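Local coordinates for protein piwi (PDB 6KR6), which binds piRNAs directly and, as an argonaute-family protein of the fly, represses transposable elements during meiosis, at residues R700-G705 and Q735-P740; R80-H85 and V150-C155. One frame throughout, in Å; residues are numbered along the deposited sequence.

Contact 1: R700-G705 and Q735-P740; sequences RFFLNG and QGTVSP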
ATOM      1  N   ARG A 700       5.791  -7.171 -10.326  1.00 82.57           N
ATOM      2  CA  ARG A 700       7.231  -7.163 -10.128  1.00 83.40           C
ATOM      3  C   ARG A 700       7.927  -7.365 -11.467  1.00 84.22           C
ATOM      4  O   ARG A 700       7.315  -7.771 -12.460  1.00 85.36           O
ATOM      5  CB  ARG A 700       7.671  -8.249  -9.135  1.00 83.29           C
ATOM      6  CG  ARG A 700       6.686  -8.508  -8.012  1.00 89.19           C
ATOM      7  CD  ARG A 700       7.361  -8.482  -6.651  1.00 80.04           C
ATOM      8  NE  ARG A 700       6.394  -8.709  -5.583  1.00 88.68           N
ATOM      9  CZ  ARG A 700       6.636  -8.503  -4.293  1.00 92.87           C
ATOM     10  NH1 ARG A 700       5.688  -8.738  -3.395  1.00 98.51           N
ATOM     11  NH2 ARG A 700       7.820  -8.055  -3.898  1.00 92.90           N
ATOM     12  N   PHE A 701       9.225  -7.074 -11.481  1.00 82.26           N
ATOM     13  CA  PHE A 701      10.071  -7.332 -12.636  1.00 89.29           C
ATOM     14  C   PHE A 701      11.521  -7.330 -12.174  1.00 92.88           C
ATOM     15  O   PHE A 701      11.867  -6.680 -11.184  1.00 86.69           O
ATOM     16  CB  PHE A 701       9.850  -6.304 -13.753  1.00 84.86           C
ATOM     17  CG  PHE A 701       9.923  -4.876 -13.293  1.00 94.01           C
ATOM     18  CD1 PHE A 701      11.124  -4.186 -13.314  1.00 97.86           C
ATOM     19  CD2 PHE A 701       8.786  -4.221 -12.852  1.00 93.48           C
ATOM     20  CE1 PHE A 701      11.191  -2.870 -12.896  1.00 91.90           C
ATOM     21  CE2 PHE A 701       8.846  -2.906 -12.433  1.00 93.13           C
ATOM     22  CZ  PHE A 701      10.051  -2.229 -12.455  1.00 95.14           C
ATOM     23  N   PHE A 702      12.361  -8.067 -12.896  1.00 96.35           N
ATOM     24  CA  PHE A 702      13.736  -8.290 -12.477  1.00 93.99           C
ATOM     25  C   PHE A 702      14.672  -8.171 -13.670  1.00 98.79           C
ATOM     26  O   PHE A 702      14.258  -8.285 -14.826  1.00 93.06           O
ATOM     27  CB  PHE A 702      13.900  -9.665 -11.816  1.00 97.63           C
ATOM     28  CG  PHE A 702      12.822  -9.990 -10.825  1.00 97.89           C
ATOM     29  CD1 PHE A 702      12.729  -9.295  -9.632  1.00 97.40           C
ATOM     30  CD2 PHE A 702      11.902 -10.992 -11.086  1.00 91.94           C
ATOM     31  CE1 PHE A 702      11.737  -9.588  -8.719  1.00 93.22           C
ATOM     32  CE2 PHE A 702      10.908 -11.292 -10.175  1.00 92.62           C
ATOM     33  CZ  PHE A 702      10.826 -10.590  -8.988  1.00 87.99           C
ATOM     34  N   LEU A 703      15.949  -7.948 -13.370  1.00104.81           N
ATOM     35  CA  LEU A 703      17.004  -7.843 -14.372  1.00104.97           C
ATOM     36  C   LEU A 703      17.939  -9.036 -14.230  1.00100.12           C
ATOM     37  O   LEU A 703      18.538  -9.232 -13.166  1.00 94.90           O
ATOM     38  CB  LEU A 703      17.785  -6.540 -14.214  1.00 95.36           C
ATOM     39  CG  LEU A 703      19.076  -6.442 -15.029  1.00 94.14           C
ATOM     40  CD1 LEU A 703      18.786  -6.015 -16.460  1.00 97.95           C
ATOM     41  CD2 LEU A 703      20.067  -5.499 -14.364  1.00 97.25           C
ATOM     42  N   ASN A 704      18.066  -9.819 -15.303  1.00104.75           N
ATOM     43  CA  ASN A 704      18.912 -11.015 -15.316  1.00108.26           C
ATOM     44  C   ASN A 704      18.613 -11.910 -14.117  1.00105.45           C
ATOM     45  O   ASN A 704      19.515 -12.456 -13.477  1.00109.21           O
ATOM     46  CB  ASN A 704      20.394 -10.641 -15.363  1.00105.02           C
ATOM     47  N   GLY A 705      17.327 -12.047 -13.802  1.00102.71           N
ATOM     48  CA  GLY A 705      16.894 -12.864 -12.688  1.00 96.74           C
ATOM     49  C   GLY A 705      17.189 -12.308 -11.315  1.00 99.60           C
ATOM     50  O   GLY A 705      17.052 -13.037 -10.327  1.00105.92           O
ATOM     51  N   GLN A 735      18.126  -8.018   0.969  1.00123.77           N
ATOM     52  CA  GLN A 735      17.433  -9.294   1.002  1.00118.57           C
ATOM     53  C   GLN A 735      15.969  -9.092   0.634  1.00113.52           C
ATOM     54  O   GLN A 735      15.410  -8.004   0.799  1.00120.72           O
ATOM     55  CB  GLN A 735      17.544  -9.952   2.384  1.00129.87           C
ATOM     56  N   GLY A 736      15.354 -10.157   0.135  1.00107.32           N
ATOM     57  CA  GLY A 736      13.962 -10.109  -0.258  1.00 93.24           C
ATOM     58  C   GLY A 736      13.778  -9.794  -1.728  1.00 93.70           C
ATOM     59  O   GLY A 736      14.714  -9.801  -2.534  1.00 94.85           O
ATOM     60  N   THR A 737      12.527  -9.509  -2.077  1.00 99.78           N
ATOM     61  CA  THR A 737      12.142  -9.175  -3.440  1.00 95.78           C
ATOM     62  C   THR A 737      11.739  -7.710  -3.510  1.00 93.41           C
ATOM     63  O   THR A 737      11.092  -7.192  -2.595  1.00 91.98           O
ATOM     64  CB  THR A 737      10.986 -10.056  -3.918  1.00 91.34           C
ATOM     65  OG1 THR A 737      10.984 -11.287  -3.183  1.00102.92           O
ATOM     66  CG2 THR A 737      11.135 -10.363  -5.394  1.00 84.48           C
ATOM     67  N   VAL A 738      12.125  -7.041  -4.598  1.00 94.55           N
ATOM     68  CA  VAL A 738      11.810  -5.626  -4.745  1.00 95.45           C
ATOM     69  C   VAL A 738      10.326  -5.452  -5.023  1.00 88.83           C
ATOM     70  O   VAL A 738       9.728  -6.195  -5.816  1.00 84.57           O
ATOM     71  CB  VAL A 738      12.640  -4.983  -5.868  1.00 93.74           C
ATOM     72  CG1 VAL A 738      12.572  -3.466  -5.771  1.00 94.72           C
ATOM     73  CG2 VAL A 738      14.063  -5.446  -5.812  1.00 98.45           C
ATOM     74  N   SER A 739       9.727  -4.464  -4.372  1.00 81.92           N
ATOM     75  CA  SER A 739       8.387  -4.009  -4.716  1.00 81.54           C
ATOM     76  C   SER A 739       8.516  -2.667  -5.417  1.00 87.08           C
ATOM     77  O   SER A 739       8.798  -1.658  -4.753  1.00 93.30           O
ATOM     78  CB  SER A 739       7.517  -3.879  -3.466  1.00 93.62           C
ATOM     79  OG  SER A 739       7.648  -5.017  -2.631  1.00107.15           O
ATOM     80  N   PRO A 740       8.345  -2.597  -6.737  1.00 83.24           N
ATOM     81  CA  PRO A 740       8.517  -1.317  -7.430  1.00 74.05           C
ATOM     82  C   PRO A 740       7.405  -0.349  -7.067  1.00 73.86           C
ATOM     83  O   PRO A 740       6.287  -0.749  -6.734  1.00 76.71           O
ATOM     84  CB  PRO A 740       8.452  -1.706  -8.910  1.00 71.67           C
ATOM     85  CG  PRO A 740       7.593  -2.916  -8.927  1.00 73.04           C
ATOM     86  CD  PRO A 740       7.903  -3.664  -7.652  1.00 81.71           C
TER
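Arg700 lays its side chain along the extended backbone of Thr737 to Ser739. The chain is bent at chi2 (-130°) and then runs extended, which carries the guanidinium past Val738 so that NH2 gives a weak hydrogen bond to Val738 O, 3.3 Å long. Thr737 O also lies at the edge of the guanidinium, in its plane. A long, branched cation suits this place because NH1 forms a salt bridge with Glu220 while NH2 turns to the carbonyl. Replacing Arg700 with an alanine removes the guanidinium, which is likely to cost Glu220 this salt bridge and open a gap beside the 737-739 backbone.

Phe701 CG lies between the backbone N and the carbonyl carbon (chi1 51°), which brings the ring to Pro740, CE2 3.7 Å from Pro740 CG, the two sliding past each other in opposite directions. Phe702 meets the methyl of Thr737 obliquely, CE1 to CG2 3.5 Å. Threonine suits that spot: CG2 serves the ring while OG1 is hydrogen-bonded to Met360 O and Arg365.

The arrangement is buried packing within the Piwi domain, the RNase H-like part of argonautes, joining short strand 701-702 to the loop that leads into strand 741-745.

Contact 2: R80-H85 and V150-C155; sequences RIVHYH and VGFISC. With ZN (zinc ion), chain L; HG (mercury (II) ion), chain J.
Val150 lies alongside His83 and crosses His85 obliquely; its two methyls let one side chain pack against both histidines of a zinc site. Its CG1 comes 3.6 Å from His83 CD2, while CG2 sits over a face of the His83 ring and approaches the His85 ring. With CG anti to the backbone N (chi1 175°), His83 reaches zinc through NE2 at 2.0 Å, while ND1, hydrogen-bonded to Leu120 O, holds the ring's rotation; His85 NE2 binds the same ion, and Gln119 is the third protein ligand.

The backbones run antiparallel. His83 N gives a nearly straight bond to Gly151 O (178°). Val150 and Gly151 both face His83, a classic beta bulge, and both their N atoms donate to His83 O. Gly151 fits because a CB at its backbone angles would collide with the preceding carbonyl.

On the other face Val82 and Phe152 point the same way, with CG2 3.8 Å from CE1. Arg80 crosses Phe152 at about a right angle, its NH2 near CB and its plane 40° from the ring. Ile81 CG2 and Ile153 CD1 lie side by side at 3.7 Å, and Ile153 N bonds Ile81 O. Cys155 binds mercury through SG and O, together with Gln210.

Strand 82-88 is flanked in its five-stranded antiparallel sheet by 119-122 and 142-152; Ile153 packs on Phe160 and Val163 of helix 158-172, and His83 stacks on Phe121.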
ATOM      1  N   ARG A  80     -11.607 -12.503 -32.520  1.00138.14           N
ATOM      2  CA  ARG A  80     -12.537 -11.504 -32.010  1.00133.00           C
ATOM      3  C   ARG A  80     -13.647 -12.199 -31.235  1.00127.56           C
ATOM      4  O   ARG A  80     -13.869 -13.404 -31.371  1.00121.81           O
ATOM      5  CB  ARG A  80     -13.130 -10.657 -33.145  1.00132.08           C
ATOM      6  CG  ARG A  80     -12.094 -10.005 -34.049  1.00134.44           C
ATOM      7  CD  ARG A  80     -11.384  -8.855 -33.353  1.00135.23           C
ATOM      8  NE  ARG A  80     -12.315  -7.794 -32.980  1.00133.54           N
ATOM      9  CZ  ARG A  80     -12.791  -6.888 -33.828  1.00134.07           C
ATOM     10  NH1 ARG A  80     -12.429  -6.914 -35.104  1.00138.27           N
ATOM     11  NH2 ARG A  80     -13.634  -5.957 -33.402  1.00134.44           N
ATOM     12  N   ILE A  81     -14.351 -11.419 -30.419  1.00131.70           N
ATOM     13  CA  ILE A  81     -15.427 -11.919 -29.571  1.00128.96           C
ATOM     14  C   ILE A  81     -16.758 -11.448 -30.139  1.00122.62           C
ATOM     15  O   ILE A  81     -16.948 -10.250 -30.383  1.00120.14           O
ATOM     16  CB  ILE A  81     -15.256 -11.461 -28.112  1.00127.62           C
ATOM     17  CG1 ILE A  81     -14.066 -12.178 -27.479  1.00126.93           C
ATOM     18  CG2 ILE A  81     -16.521 -11.723 -27.314  1.00119.25           C
ATOM     19  CD1 ILE A  81     -14.106 -13.682 -27.656  1.00120.05           C
ATOM     20  N   VAL A  82     -17.678 -12.389 -30.339  1.00120.61           N
ATOM     21  CA  VAL A  82     -18.979 -12.110 -30.935  1.00113.18           C
ATOM     22  C   VAL A  82     -20.033 -12.121 -29.838  1.00109.75           C
ATOM     23  O   VAL A  82     -20.110 -13.070 -29.044  1.00107.22           O
ATOM     24  CB  VAL A  82     -19.317 -13.129 -32.037  1.00117.26           C
ATOM     25  CG1 VAL A  82     -20.393 -12.575 -32.948  1.00114.84           C
ATOM     26  CG2 VAL A  82     -18.071 -13.485 -32.830  1.00119.78           C
ATOM     27  N   HIS A  83     -20.844 -11.066 -29.795  1.00108.15           N
ATOM     28  CA  HIS A  83     -21.900 -10.900 -28.808  1.00105.05           C
ATOM     29  C   HIS A  83     -23.256 -10.952 -29.497  1.00105.16           C
ATOM     30  O   HIS A  83     -23.489 -10.233 -30.481  1.00103.21           O
ATOM     31  CB  HIS A  83     -21.744  -9.577 -28.054  1.00103.08           C
ATOM     32  CG  HIS A  83     -22.866  -9.281 -27.107  1.00 97.21           C
ATOM     33  ND1 HIS A  83     -23.433 -10.243 -26.299  1.00100.60           N
ATOM     34  CD2 HIS A  83     -23.523  -8.128 -26.835  1.00 92.72           C
ATOM     35  CE1 HIS A  83     -24.392  -9.696 -25.573  1.00 99.27           C
ATOM     36  NE2 HIS A  83     -24.467  -8.414 -25.879  1.00 95.92           N
ATOM     37  N   TYR A  84     -24.135 -11.807 -28.972  1.00101.48           N
ATOM     38  CA  TYR A  84     -25.506 -11.974 -29.423  1.00105.49           C
ATOM     39  C   TYR A  84     -26.469 -11.750 -28.263  1.00102.85           C
ATOM     40  O   TYR A  84     -26.109 -11.890 -27.088  1.00101.62           O
ATOM     41  CB  TYR A  84     -25.761 -13.383 -29.989  1.00108.32           C
ATOM     42  CG  TYR A  84     -24.792 -13.877 -31.041  1.00111.28           C
ATOM     43  CD1 TYR A  84     -25.135 -13.869 -32.386  1.00110.42           C
ATOM     44  CD2 TYR A  84     -23.551 -14.388 -30.685  1.00113.62           C
ATOM     45  CE1 TYR A  84     -24.260 -14.336 -33.348  1.00114.38           C
ATOM     46  CE2 TYR A  84     -22.672 -14.855 -31.639  1.00114.32           C
ATOM     47  CZ  TYR A  84     -23.031 -14.826 -32.969  1.00113.96           C
ATOM     48  OH  TYR A  84     -22.155 -15.291 -33.923  1.00116.82           O
ATOM     49  N   HIS A  85     -27.708 -11.419 -28.611  1.00 99.74           N
ATOM     50  CA  HIS A  85     -28.828 -11.425 -27.678  1.00 98.97           C
ATOM     51  C   HIS A  85     -29.750 -12.578 -28.045  1.00102.66           C
ATOM     52  O   HIS A  85     -30.117 -12.737 -29.214  1.00105.28           O
ATOM     53  CB  HIS A  85     -29.583 -10.094 -27.702  1.00 96.41           C
ATOM     54  CG  HIS A  85     -28.938  -9.018 -26.884  1.00103.47           C
ATOM     55  ND1 HIS A  85     -28.948  -7.691 -27.256  1.00110.49           N
ATOM     56  CD2 HIS A  85     -28.272  -9.072 -25.706  1.00100.16           C
ATOM     57  CE1 HIS A  85     -28.309  -6.975 -26.348  1.00105.18           C
ATOM     58  NE2 HIS A  85     -27.891  -7.788 -25.395  1.00101.29           N
ATOM     59  N   VAL A 150     -25.605  -9.114 -32.227  1.00116.79           N
ATOM     60  CA  VAL A 150     -25.421  -7.760 -31.712  1.00110.67           C
ATOM     61  C   VAL A 150     -24.161  -7.117 -32.271  1.00109.92           C
ATOM     62  O   VAL A 150     -24.214  -6.023 -32.832  1.00108.68           O
ATOM     63  CB  VAL A 150     -25.414  -7.759 -30.168  1.00113.04           C
ATOM     64  CG1 VAL A 150     -25.025  -6.384 -29.641  1.00111.71           C
ATOM     65  CG2 VAL A 150     -26.776  -8.164 -29.641  1.00107.87           C
ATOM     66  N   GLY A 151     -23.013  -7.774 -32.133  1.00111.12           N
ATOM     67  CA  GLY A 151     -21.815  -7.227 -32.751  1.00113.15           C
ATOM     68  C   GLY A 151     -20.544  -7.884 -32.250  1.00112.46           C
ATOM     69  O   GLY A 151     -20.556  -9.021 -31.783  1.00113.86           O
ATOM     70  N   PHE A 152     -19.443  -7.152 -32.399  1.00115.32           N
ATOM     71  CA  PHE A 152     -18.138  -7.551 -31.893  1.00113.62           C
ATOM     72  C   PHE A 152     -17.748  -6.640 -30.738  1.00113.12           C
ATOM     73  O   PHE A 152     -18.037  -5.440 -30.758  1.00112.37           O
ATOM     74  CB  PHE A 152     -17.059  -7.475 -32.979  1.00113.07           C
ATOM     75  CG  PHE A 152     -17.277  -8.413 -34.129  1.00112.85           C
ATOM     76  CD1 PHE A 152     -16.930  -9.749 -34.025  1.00110.60           C
ATOM     77  CD2 PHE A 152     -17.807  -7.953 -35.322  1.00117.30           C
ATOM     78  CE1 PHE A 152     -17.122 -10.614 -35.086  1.00115.39           C
ATOM     79  CE2 PHE A 152     -18.002  -8.812 -36.387  1.00119.89           C
ATOM     80  CZ  PHE A 152     -17.659 -10.145 -36.269  1.00115.46           C
ATOM     81  N   ILE A 153     -17.087  -7.210 -29.738  1.00117.03           N
ATOM     82  CA  ILE A 153     -16.586  -6.419 -28.620  1.00124.87           C
ATOM     83  C   ILE A 153     -15.288  -5.751 -29.050  1.00129.87           C
ATOM     84  O   ILE A 153     -14.307  -6.429 -29.376  1.00130.15           O
ATOM     85  CB  ILE A 153     -16.378  -7.283 -27.371  1.00122.55           C
ATOM     86  CG1 ILE A 153     -17.685  -7.964 -26.968  1.00117.35           C
ATOM     87  CG2 ILE A 153     -15.854  -6.431 -26.229  1.00125.76           C
ATOM     88  CD1 ILE A 153     -17.615  -8.660 -25.628  1.00116.39           C
ATOM     89  N   SER A 154     -15.281  -4.422 -29.056  1.00130.39           N
ATOM     90  CA  SER A 154     -14.088  -3.685 -29.436  1.00133.54           C
ATOM     91  C   SER A 154     -12.978  -3.900 -28.409  1.00136.10           C
ATOM     92  O   SER A 154     -13.222  -4.234 -27.247  1.00131.52           O
ATOM     93  CB  SER A 154     -14.397  -2.194 -29.569  1.00137.09           C
ATOM     94  OG  SER A 154     -14.814  -1.652 -28.328  1.00137.71           O
ATOM     95  N   CYS A 155     -11.738  -3.705 -28.862  1.00141.14           N
ATOM     96  CA  CYS A 155     -10.594  -3.841 -27.969  1.00136.22           C
ATOM     97  C   CYS A 155     -10.577  -2.766 -26.890  1.00138.42           C
ATOM     98  O   CYS A 155      -9.887  -2.931 -25.878  1.00139.42           O
ATOM     99  CB  CYS A 155      -9.294  -3.799 -28.776  1.00138.26           C
ATOM    100  SG  CYS A 155      -8.013  -4.950 -28.218  1.00147.99           S
TER
HETATM  101 ZN    ZN L 910     -25.961  -7.172 -25.260  0.98 99.24          ZN
HETATM  102 HG    HG J 908      -7.349  -2.514 -27.157  0.59169.20          HG

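Contact 1 is buried, its centre about 17 Å from the centre of the chain, whereas contact 2 lies far out, its centre about 37 Å from that of the chain, and is only partly buried. They share no strand or sheet: contact 1 belongs to the Piwi domain, contact 2 to the N-terminal domain, and their nearest atoms are about 22 Å apart. The chemistry follows the setting. At 700-705 and 735-740, side chains do most of the joining, through aromatic rings, a proline and an arginine whose charge is met by Glu220. At 80-85 and 150-155, backbone hydrogen bonds, interrupted by a bulge, set the register, and side chains of both segments also bind metal ions.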